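Local coordinates for protein interferon gamma (Paralichthys olivaceus, PDB 6F1E) that acts as a homodimeric cytokine that binds interferon gamma receptor 1, more weakly its receptor 1-like relative, and activates macrophages and neutrophils, at residues Q101-T105 with N106-E110; E53-E56 with K57-Q61; Y143-A146 with S147-N151; I20-K23 with D24-G28. All blocks are in the same frame, centred on the assembly; numbering follows the deposited sequence.

All four contacts are local, each along a helix, at its end or across a break between two, and all four touch the second subunit of the homodimer. Contacts 1 and 2 also touch each other: Arg104 NH1 lies 2.8 Å from Glu56 OE1 in a salt bridge, and Gln101 NE2 lies 3.1 Å from Glu56 OE2, joining helix 89-107 to helix 41-64. Contact 4, on the short helix 22-25, comes within about 9 Å of contact 2 at the nearest atoms. Contact 3 is remote, its centre about 46 Å from that of contact 4 across the chain's centre; its Ser150 nevertheless meets Arg107 and Phe108 of contact 1 in the other subunit.

Contact 1: Q101-T105 with N106-E110; sequences QELRT and NRFKE
The carbonyls of Glu102, Leu103 and Arg104 accept from the amides of Asn106, Arg107 and Phe108 in the last turn of helix 89-107. Asn106 N donates to Glu102 O at 2.9 Å, and Arg107 N donates to Leu103 O at 2.8 Å. The third bond, from Phe108 N to Arg104 O at 2.7 Å, is the last of the series, as Phe108 itself departs from helical geometry (phi/psi -130°/47°). The same residue takes the N-cap position of helix 109-122, so one non-helical residue forms the break between two consecutive helices of the all-helical interferon gamma fold.

The Phe108 ring turns back along the preceding turn and presents its edge to Leu103 O, which lies in the ring plane, 3.6 Å from CD2. Beside it, Leu103 CG approaches Phe108 CE2 to 4.3 Å, and Leu103 CD1 reaches Arg107 CG at 4.1 Å. Met45, Met48 and Leu52 of helix 41-64 cover the ring further, while Leu103 packs on Tyr143 of the second subunit. Arg104 extends its guanidinium from this turn to Glu56. On the exposed flank, the Thr105 hydroxyl is set beside its own backbone N (chi1 -64°), from where OG1 donates to Gln101 O at 3.2 Å, an oxygen that Thr105 N also uses. Lys109, bent at chi2 and chi3, brings CD to 3.1 Å from Thr105 O.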
loop_
_atom_site.group_PDB
_atom_site.type_symbol
_atom_site.label_atom_id
_atom_site.label_comp_id
_atom_site.label_asym_id
_atom_site.label_seq_id
_atom_site.Cartn_x
_atom_site.Cartn_y
_atom_site.Cartn_z
ATOM N N GLN A 101 -5.461 -8.026 -16.203
ATOM C CA GLN A 101 -5.485 -9.232 -15.385
ATOM C C GLN A 101 -4.384 -10.208 -15.784
ATOM O O GLN A 101 -3.594 -10.655 -14.937
ATOM C CB GLN A 101 -6.813 -9.922 -15.506
ATOM C CG GLN A 101 -7.907 -9.177 -14.775
ATOM C CD GLN A 101 -9.291 -9.770 -14.981
ATOM O OE1 GLN A 101 -9.645 -10.234 -16.083
ATOM N NE2 GLN A 101 -10.097 -9.742 -13.918
ATOM N N GLU A 102 -4.313 -10.512 -17.073
ATOM C CA GLU A 102 -3.306 -11.469 -17.577
ATOM C C GLU A 102 -1.862 -11.017 -17.295
ATOM O O GLU A 102 -1.010 -11.838 -16.926
ATOM C CB GLU A 102 -3.483 -11.734 -19.096
ATOM C CG GLU A 102 -4.788 -12.455 -19.443
ATOM C CD GLU A 102 -5.031 -12.558 -20.947
ATOM O OE1 GLU A 102 -4.202 -12.011 -21.765
ATOM O OE2 GLU A 102 -6.064 -13.208 -21.295
ATOM N N LEU A 103 -1.584 -9.731 -17.465
ATOM C CA LEU A 103 -0.222 -9.238 -17.244
ATOM C C LEU A 103 0.131 -9.333 -15.741
ATOM O O LEU A 103 1.248 -9.723 -15.345
ATOM C CB LEU A 103 -0.086 -7.807 -17.758
ATOM C CG LEU A 103 1.293 -7.152 -17.641
ATOM C CD1 LEU A 103 2.405 -7.953 -18.285
ATOM C CD2 LEU A 103 1.248 -5.826 -18.336
ATOM N N ARG A 104 -0.850 -9.018 -14.912
ATOM C CA ARG A 104 -0.674 -9.060 -13.464
ATOM C C ARG A 104 -0.349 -10.460 -13.029
ATOM O O ARG A 104 0.679 -10.707 -12.387
ATOM C CB ARG A 104 -1.948 -8.622 -12.730
ATOM C CG ARG A 104 -1.895 -7.197 -12.231
ATOM C CD ARG A 104 -2.212 -7.143 -10.748
ATOM N NE ARG A 104 -3.622 -7.417 -10.520
ATOM C CZ ARG A 104 -4.161 -7.588 -9.323
ATOM N NH1 ARG A 104 -5.458 -7.812 -9.237
ATOM N NH2 ARG A 104 -3.424 -7.509 -8.210
ATOM N N THR A 105 -1.247 -11.367 -13.389
ATOM C CA THR A 105 -1.092 -12.762 -13.057
ATOM C C THR A 105 0.230 -13.345 -13.566
ATOM O O THR A 105 0.971 -13.958 -12.806
ATOM C CB THR A 105 -2.291 -13.525 -13.560
ATOM O OG1 THR A 105 -3.445 -13.050 -12.842
ATOM C CG2 THR A 105 -2.097 -14.991 -13.337
ATOM N N ASN A 106 0.567 -13.085 -14.816
ATOM C CA ASN A 106 1.738 -13.738 -15.408
ATOM C C ASN A 106 3.054 -13.050 -15.019
ATOM O O ASN A 106 4.098 -13.679 -15.082
ATOM C CB ASN A 106 1.594 -13.883 -16.956
ATOM C CG ASN A 106 0.320 -14.657 -17.372
ATOM O OD1 ASN A 106 -0.223 -15.470 -16.610
ATOM N ND2 ASN A 106 -0.150 -14.406 -18.578
ATOM N N ARG A 107 3.051 -11.775 -14.636
ATOM C CA ARG A 107 4.351 -11.120 -14.327
ATOM C C ARG A 107 4.476 -10.434 -12.957
ATOM O O ARG A 107 5.586 -10.036 -12.578
ATOM C CB ARG A 107 4.732 -10.149 -15.463
ATOM C CG ARG A 107 4.947 -10.808 -16.821
ATOM C CD ARG A 107 6.269 -11.554 -16.855
ATOM N NE ARG A 107 6.363 -12.536 -17.930
ATOM C CZ ARG A 107 6.602 -12.276 -19.218
ATOM N NH1 ARG A 107 6.761 -11.032 -19.667
ATOM N NH2 ARG A 107 6.678 -13.292 -20.068
ATOM N N PHE A 108 3.367 -10.340 -12.220
ATOM C CA PHE A 108 3.291 -9.565 -10.993
ATOM C C PHE A 108 2.684 -10.374 -9.831
ATOM O O PHE A 108 1.796 -9.893 -9.122
ATOM C CB PHE A 108 2.517 -8.247 -11.299
ATOM C CG PHE A 108 3.308 -7.276 -12.175
ATOM C CD1 PHE A 108 4.198 -6.361 -11.606
ATOM C CD2 PHE A 108 3.197 -7.311 -13.579
ATOM C CE1 PHE A 108 4.957 -5.497 -12.400
ATOM C CE2 PHE A 108 3.943 -6.440 -14.375
ATOM C CZ PHE A 108 4.836 -5.535 -13.783
ATOM N N LYS A 109 3.151 -11.609 -9.644
ATOM C CA LYS A 109 2.549 -12.536 -8.636
ATOM C C LYS A 109 3.106 -12.211 -7.263
ATOM O O LYS A 109 2.365 -12.105 -6.287
ATOM C CB LYS A 109 2.856 -14.046 -8.909
ATOM C CG LYS A 109 1.903 -14.886 -9.784
ATOM C CD LYS A 109 0.432 -14.451 -9.821
ATOM C CE LYS A 109 -0.287 -14.433 -8.473
ATOM N NZ LYS A 109 -1.588 -13.706 -8.572
ATOM N N GLU A 110 4.434 -12.123 -7.238
ATOM C CA GLU A 110 5.266 -11.761 -6.085
ATOM C C GLU A 110 4.810 -10.398 -5.551
ATOM O O GLU A 110 4.630 -10.216 -4.342
ATOM C CB GLU A 110 6.723 -11.712 -6.601
ATOM C CG GLU A 110 7.885 -11.624 -5.620
ATOM C CD GLU A 110 9.221 -11.941 -6.314
ATOM O OE1 GLU A 110 9.411 -13.110 -6.710
ATOM O OE2 GLU A 110 10.078 -11.043 -6.492
#

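Contact 2: E53-E56 with K57-Q61; sequences ETYE and KLIGQ
Tyr55 meets both Leu58 and Ile59 on one flank of helix 41-64, a long helix of the all-helical interferon gamma fold that here faces both its own chain and the second subunit. The backbone is regular: Leu58 N donates to Thr54 O and Ile59 N to Tyr55 O, each at 2.9 Å, with N-H...O angles of 165° and 162°. The bonds before and after them, Lys57 N to Glu53 O and Gly60 N to Glu56 O, are longer, at 3.2 Å each.

The tight part is made by apolar side chains, which also press on the backbone. Tyr55 and Leu58 run side by side in the same direction, with Tyr55 CD1 4.0 Å from Leu58 CD1. Ile59 CD1 lies 4.2 Å from Tyr55 CB. The same Ile59 CD1 sits 3.1 Å from Tyr55 O. From here the residues diverge: Ile59 goes on to Ile96 and Leu97 of helix 89-107, whereas Leu58 packs on Ala135 of the second subunit, whose carbonyl oxygen is hydrogen-bonded to Tyr55 OH. The phenol is thus held at its hydroxyl by the second subunit, while Leu58 lies beside its ring and the ring of Phe32 meets it.

The polar flank opens to solvent at Lys57, which is exposed, and Glu56, which is partly exposed; Glu53 is its buried end. Lys57 bends at chi2 (86°) and then straightens, running alongside the extended chain of Glu53. Leu115 and His119 of helix 109-122 touch Glu53, whose OE2 forms a salt bridge with Lys57 NZ at 2.8 Å.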
loop_
_atom_site.group_PDB
_atom_site.type_symbol
_atom_site.label_atom_id
_atom_site.label_comp_id
_atom_site.label_asym_id
_atom_site.label_seq_id
_atom_site.Cartn_x
_atom_site.Cartn_y
_atom_site.Cartn_z
ATOM N N GLU A 53 -3.156 -3.204 -10.490
ATOM C CA GLU A 53 -4.261 -3.499 -9.547
ATOM C C GLU A 53 -5.329 -2.409 -9.496
ATOM O O GLU A 53 -6.538 -2.697 -9.435
ATOM C CB GLU A 53 -3.735 -3.758 -8.163
ATOM C CG GLU A 53 -4.823 -3.952 -7.093
ATOM C CD GLU A 53 -4.311 -4.645 -5.815
ATOM O OE1 GLU A 53 -3.143 -5.130 -5.760
ATOM O OE2 GLU A 53 -5.103 -4.718 -4.851
ATOM N N THR A 54 -4.878 -1.166 -9.548
ATOM C CA THR A 54 -5.767 -0.021 -9.547
ATOM C C THR A 54 -6.624 0.018 -10.808
ATOM O O THR A 54 -7.822 0.273 -10.753
ATOM C CB THR A 54 -4.941 1.273 -9.384
ATOM O OG1 THR A 54 -4.158 1.158 -8.193
ATOM C CG2 THR A 54 -5.830 2.484 -9.262
ATOM N N TYR A 55 -5.992 -0.227 -11.947
ATOM C CA TYR A 55 -6.709 -0.262 -13.243
ATOM C C TYR A 55 -7.747 -1.362 -13.301
ATOM O O TYR A 55 -8.790 -1.216 -13.906
ATOM C CB TYR A 55 -5.737 -0.473 -14.405
ATOM C CG TYR A 55 -5.237 0.805 -15.012
ATOM C CD1 TYR A 55 -6.098 1.623 -15.745
ATOM C CD2 TYR A 55 -3.889 1.182 -14.901
ATOM C CE1 TYR A 55 -5.635 2.791 -16.346
ATOM C CE2 TYR A 55 -3.414 2.349 -15.493
ATOM C CZ TYR A 55 -4.292 3.154 -16.222
ATOM O OH TYR A 55 -3.841 4.325 -16.804
ATOM N N GLU A 56 -7.437 -2.484 -12.698
ATOM C CA GLU A 56 -8.403 -3.568 -12.669
ATOM C C GLU A 56 -9.637 -3.195 -11.864
ATOM O O GLU A 56 -10.715 -3.493 -12.292
ATOM C CB GLU A 56 -7.750 -4.818 -12.116
ATOM C CG GLU A 56 -8.554 -6.052 -12.378
ATOM C CD GLU A 56 -7.876 -7.276 -11.842
ATOM O OE1 GLU A 56 -6.605 -7.208 -11.701
ATOM O OE2 GLU A 56 -8.641 -8.265 -11.577
ATOM N N LYS A 57 -9.469 -2.538 -10.709
ATOM C CA LYS A 57 -10.588 -1.909 -9.973
ATOM C C LYS A 57 -11.349 -0.957 -10.860
ATOM O O LYS A 57 -12.557 -1.070 -10.990
ATOM C CB LYS A 57 -10.102 -1.102 -8.753
ATOM C CG LYS A 57 -10.242 -1.775 -7.389
ATOM C CD LYS A 57 -9.061 -2.680 -7.047
ATOM C CE LYS A 57 -8.971 -2.966 -5.547
ATOM N NZ LYS A 57 -7.669 -3.609 -5.199
ATOM N N LEU A 58 -10.623 -0.002 -11.444
ATOM C CA LEU A 58 -11.217 1.059 -12.228
ATOM C C LEU A 58 -12.150 0.481 -13.242
ATOM O O LEU A 58 -13.328 0.860 -13.329
ATOM C CB LEU A 58 -10.157 1.850 -13.021
ATOM C CG LEU A 58 -9.640 3.196 -12.547
ATOM C CD1 LEU A 58 -8.678 3.759 -13.565
ATOM C CD2 LEU A 58 -10.798 4.156 -12.343
ATOM N N ILE A 59 -11.586 -0.427 -14.042
ATOM C CA ILE A 59 -12.258 -0.920 -15.250
ATOM C C ILE A 59 -13.501 -1.686 -14.832
ATOM O O ILE A 59 -14.573 -1.461 -15.375
ATOM C CB ILE A 59 -11.301 -1.725 -16.110
ATOM C CG1 ILE A 59 -10.176 -0.781 -16.605
ATOM C CG2 ILE A 59 -12.042 -2.362 -17.285
ATOM C CD1 ILE A 59 -8.894 -1.490 -16.983
ATOM N N GLY A 60 -13.364 -2.505 -13.800
ATOM C CA GLY A 60 -14.511 -3.002 -13.024
ATOM C C GLY A 60 -15.627 -1.985 -12.914
ATOM O O GLY A 60 -16.662 -2.152 -13.549
ATOM N N GLN A 61 -15.399 -0.891 -12.181
ATOM C CA GLN A 61 -16.433 0.166 -12.011
ATOM C C GLN A 61 -16.936 0.727 -13.351
ATOM O O GLN A 61 -18.113 0.923 -13.549
ATOM C CB GLN A 61 -15.932 1.315 -11.128
ATOM C CG GLN A 61 -15.581 0.925 -9.705
ATOM C CD GLN A 61 -16.737 0.263 -8.992
ATOM O OE1 GLN A 61 -16.657 -0.917 -8.592
ATOM N NE2 GLN A 61 -17.850 1.010 -8.864
#

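Contact 3: Y143-A146 with S147-N151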
loop_
_atom_site.group_PDB
_atom_site.type_symbol
_atom_site.label_atom_id
_atom_site.label_comp_id
_atom_site.label_asym_id
_atom_site.label_seq_id
_atom_site.Cartn_x
_atom_site.Cartn_y
_atom_site.Cartn_z
ATOM N N TYR A 143 8.865 -4.676 16.863
ATOM C CA TYR A 143 9.933 -3.690 17.015
ATOM C C TYR A 143 11.336 -4.323 16.872
ATOM O O TYR A 143 12.153 -3.832 16.110
ATOM C CB TYR A 143 9.811 -3.015 18.353
ATOM C CG TYR A 143 10.728 -1.813 18.570
ATOM C CD1 TYR A 143 10.313 -0.525 18.202
ATOM C CD2 TYR A 143 11.992 -1.951 19.192
ATOM C CE1 TYR A 143 11.126 0.581 18.422
ATOM C CE2 TYR A 143 12.806 -0.846 19.419
ATOM C CZ TYR A 143 12.367 0.417 19.033
ATOM O OH TYR A 143 13.141 1.533 19.237
ATOM N N GLU A 144 11.586 -5.440 17.564
ATOM C CA GLU A 144 12.896 -6.081 17.538
ATOM C C GLU A 144 13.233 -6.487 16.125
ATOM O O GLU A 144 14.348 -6.217 15.642
ATOM C CB GLU A 144 12.971 -7.294 18.478
ATOM C CG GLU A 144 13.142 -6.969 19.970
ATOM C CD GLU A 144 13.069 -8.212 20.884
ATOM O OE1 GLU A 144 13.221 -9.364 20.377
ATOM O OE2 GLU A 144 12.851 -8.037 22.119
ATOM N N GLU A 145 12.265 -7.111 15.452
ATOM C CA GLU A 145 12.470 -7.576 14.074
ATOM C C GLU A 145 12.752 -6.410 13.118
ATOM O O GLU A 145 13.641 -6.476 12.259
ATOM C CB GLU A 145 11.248 -8.352 13.604
ATOM C CG GLU A 145 11.352 -8.920 12.200
ATOM C CD GLU A 145 12.568 -9.813 12.004
ATOM O OE1 GLU A 145 12.840 -10.645 12.919
ATOM O OE2 GLU A 145 13.251 -9.688 10.949
ATOM N N ALA A 146 11.981 -5.346 13.284
ATOM C CA ALA A 146 12.156 -4.157 12.502
ATOM C C ALA A 146 13.627 -3.684 12.674
ATOM O O ALA A 146 14.349 -3.537 11.682
ATOM C CB ALA A 146 11.150 -3.078 12.948
ATOM N N SER A 147 14.054 -3.506 13.933
ATOM C CA SER A 147 15.379 -2.970 14.270
ATOM C C SER A 147 16.510 -3.862 13.779
ATOM O O SER A 147 17.335 -3.411 12.987
ATOM C CB SER A 147 15.497 -2.779 15.760
ATOM O OG SER A 147 14.295 -2.229 16.245
ATOM N N SER A 148 16.520 -5.121 14.220
ATOM C CA SER A 148 17.467 -6.140 13.728
ATOM C C SER A 148 17.669 -6.065 12.214
ATOM O O SER A 148 18.791 -5.941 11.707
ATOM C CB SER A 148 16.966 -7.559 14.080
ATOM O OG SER A 148 17.380 -8.509 13.093
ATOM N N LEU A 149 16.554 -6.158 11.507
ATOM C CA LEU A 149 16.554 -6.104 10.066
ATOM C C LEU A 149 17.203 -4.816 9.554
ATOM O O LEU A 149 18.011 -4.863 8.630
ATOM C CB LEU A 149 15.117 -6.213 9.566
ATOM C CG LEU A 149 14.887 -6.446 8.084
ATOM C CD1 LEU A 149 15.379 -7.832 7.687
ATOM C CD2 LEU A 149 13.404 -6.270 7.753
ATOM N N SER A 150 16.900 -3.677 10.178
ATOM C CA SER A 150 17.263 -2.404 9.585
ATOM C C SER A 150 18.724 -2.015 9.827
ATOM O O SER A 150 19.067 -0.827 9.770
ATOM C CB SER A 150 16.274 -1.283 9.968
ATOM O OG SER A 150 16.237 -1.048 11.362
ATOM N N ASN A 151 19.580 -3.002 10.112
ATOM C CA ASN A 151 21.002 -2.905 9.747
ATOM C C ASN A 151 21.614 -4.282 9.524
ATOM O O ASN A 151 22.064 -4.926 10.474
ATOM C CB ASN A 151 21.819 -2.095 10.769
ATOM C CG ASN A 151 21.513 -2.468 12.193
ATOM O OD1 ASN A 151 20.708 -3.359 12.449
ATOM N ND2 ASN A 151 22.132 -1.762 13.133
#
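The hydroxyl of Ser147 lies over one face of the Tyr143 ring, its OG 3.7 Å from the ring plane and offset toward the rim. Two torsions bring this about. Tyr143 holds CG away from its backbone N and beside the carbonyl carbon (chi1 -171°), which sends the ring outward and slightly toward the following turn. Ser147 places OG beside its own N (chi1 -42°), and from there the hydroxyl donates to Tyr143 O at 2.7 Å. It approaches from above the carbonyl plane, 41° out of it, whereas Ser147 N reaches the same oxygen at 2.9 Å, nearly along the C=O axis. One carbonyl thus accepts two bonds from a single residue, which fixes the rotation of the serine.

Another flank carries Glu145 and Leu149, whose side chains cross obliquely. The glutamate chain folds at chi2, and OE2 comes to 4.2 Å from Leu149 CB. That carboxylate oxygen also lies close to OE2 of Glu35 in the second subunit, a like-charge pair that may raise the tendency of one of the two to take up a proton.

Ser150, the first residue to leave helical geometry, still donates through N to Ala146 O at 3.0 Å. Its carbonyl oxygen accepts from Arg107 NH1 of the second subunit and from Arg159 NH1 of its own chain. With Tyr143 packed on Met7 of the second subunit and Ser147 on its Leu103, the end of helix 139-149 lies against the partner chain, as expected of the intertwined helical dimer of interferon gamma.

Contact 4: I20-K23 with D24-G28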
loop_
_atom_site.group_PDB
_atom_site.type_symbol
_atom_site.label_atom_id
_atom_site.label_comp_id
_atom_site.label_asym_id
_atom_site.label_seq_id
_atom_site.Cartn_x
_atom_site.Cartn_y
_atom_site.Cartn_z
ATOM N N ILE A 20 -13.552 13.923 -22.768
ATOM C CA ILE A 20 -13.473 15.074 -21.878
ATOM C C ILE A 20 -12.700 16.182 -22.532
ATOM O O ILE A 20 -12.005 15.960 -23.541
ATOM C CB ILE A 20 -12.855 14.720 -20.508
ATOM C CG1 ILE A 20 -11.482 14.070 -20.667
ATOM C CG2 ILE A 20 -13.792 13.805 -19.714
ATOM C CD1 ILE A 20 -10.651 14.193 -19.419
ATOM N N SER A 21 -12.853 17.380 -21.967
ATOM C CA SER A 21 -12.178 18.576 -22.486
ATOM C C SER A 21 -10.708 18.371 -22.261
ATOM O O SER A 21 -10.334 17.791 -21.248
ATOM C CB SER A 21 -12.627 19.840 -21.749
ATOM O OG SER A 21 -12.294 19.780 -20.350
ATOM N N ASN A 22 -9.883 18.831 -23.199
ATOM C CA ASN A 22 -8.451 18.967 -22.954
ATOM C C ASN A 22 -8.108 19.812 -21.684
ATOM O O ASN A 22 -7.063 19.623 -21.061
ATOM C CB ASN A 22 -7.774 19.542 -24.199
ATOM C CG ASN A 22 -7.767 18.571 -25.368
ATOM O OD1 ASN A 22 -7.605 17.375 -25.192
ATOM N ND2 ASN A 22 -7.916 19.090 -26.571
ATOM N N LYS A 23 -8.982 20.724 -21.289
ATOM C CA LYS A 23 -8.726 21.553 -20.113
ATOM C C LYS A 23 -8.780 20.651 -18.898
ATOM O O LYS A 23 -7.806 20.578 -18.156
ATOM C CB LYS A 23 -9.739 22.721 -20.017
ATOM C CG LYS A 23 -9.841 23.389 -18.653
ATOM C CD LYS A 23 -10.941 24.456 -18.600
ATOM C CE LYS A 23 -11.415 24.652 -17.164
ATOM N NZ LYS A 23 -11.618 26.078 -16.817
ATOM N N ASP A 24 -9.904 19.947 -18.717
ATOM C CA ASP A 24 -10.079 19.038 -17.568
ATOM C C ASP A 24 -9.066 17.851 -17.516
ATOM O O ASP A 24 -8.741 17.350 -16.432
ATOM C CB ASP A 24 -11.513 18.484 -17.527
ATOM C CG ASP A 24 -12.586 19.534 -17.125
ATOM O OD1 ASP A 24 -12.343 20.567 -16.435
ATOM O OD2 ASP A 24 -13.744 19.264 -17.459
ATOM N N ARG A 25 -8.613 17.411 -18.682
ATOM C CA ARG A 25 -7.693 16.292 -18.852
ATOM C C ARG A 25 -6.304 16.737 -18.423
ATOM O O ARG A 25 -5.671 16.068 -17.616
ATOM C CB ARG A 25 -7.676 15.834 -20.338
ATOM C CG ARG A 25 -6.587 14.826 -20.760
ATOM C CD ARG A 25 -6.731 14.262 -22.204
ATOM N NE ARG A 25 -7.988 13.538 -22.426
ATOM C CZ ARG A 25 -8.350 12.382 -21.824
ATOM N NH1 ARG A 25 -7.583 11.774 -20.935
ATOM N NH2 ARG A 25 -9.518 11.807 -22.100
ATOM N N PHE A 26 -5.837 17.861 -18.961
ATOM C CA PHE A 26 -4.536 18.393 -18.624
ATOM C C PHE A 26 -4.642 19.616 -17.662
ATOM O O PHE A 26 -4.146 20.723 -17.944
ATOM C CB PHE A 26 -3.761 18.696 -19.897
ATOM C CG PHE A 26 -3.622 17.513 -20.807
ATOM C CD1 PHE A 26 -2.832 16.439 -20.442
ATOM C CD2 PHE A 26 -4.286 17.460 -22.027
ATOM C CE1 PHE A 26 -2.693 15.334 -21.283
ATOM C CE2 PHE A 26 -4.151 16.353 -22.879
ATOM C CZ PHE A 26 -3.360 15.288 -22.506
ATOM N N ASN A 27 -5.235 19.356 -16.489
ATOM C CA ASN A 27 -5.246 20.289 -15.348
ATOM C C ASN A 27 -4.069 20.119 -14.401
ATOM O O ASN A 27 -4.133 20.611 -13.272
ATOM C CB ASN A 27 -6.541 20.141 -14.537
ATOM C CG ASN A 27 -6.684 18.778 -13.907
ATOM O OD1 ASN A 27 -5.944 17.843 -14.220
ATOM N ND2 ASN A 27 -7.631 18.655 -13.024
ATOM N N GLY A 28 -2.995 19.445 -14.830
ATOM C CA GLY A 28 -1.782 19.346 -13.993
ATOM C C GLY A 28 -1.792 18.298 -12.878
ATOM O O GLY A 28 -0.853 18.264 -12.066
#
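Ile20 covers one face of the Arg25 guanidinium, with CD1 3.7 Å above the plane and over its centre. The two side chains cross at about a right angle, and Ile20 CG1 comes closest to the group at Arg25 NH2, 3.3 Å away. The arginine's aliphatic part has a flat neighbour of its own: Arg25 CG stands 3.5 Å above the plane of the Phe26 ring, over the ring centre. Arg25, the last residue of the single-turn helix 22-25 that Ser21 opens as N-cap, thus has Ile20 on its guanidinium and the Phe26 ring against its CG.

The chain of Arg25 bends at chi3 (-60°), turning the guanidinium back toward Ile20, and Ile20 CD1 also rests on Arg25 CB at 3.5 Å. NH1 of the guanidinium donates to Ser133 O of the second subunit, and Trp137 of that subunit packs on Arg25. Ile130 of the second subunit touches both Ile20 and Asp24, so the short helix belongs to the dimer interface even though Asn22 and Lys23 are exposed.

Two backbone bonds define the turn, Arg25 N to Ser21 O at 3.1 Å and Phe26 N to Asn22 O at 3.0 Å. Phe26 is the first residue to leave helical geometry; beyond it, Asn27 OD1 accepts from Lys134 NZ of the second subunit. At the start of the helix, Ser21 OG, held between its backbone N and carbonyl carbon (chi1 62°), accepts Asp24 N at 2.9 Å with an N-H...O angle of 163°.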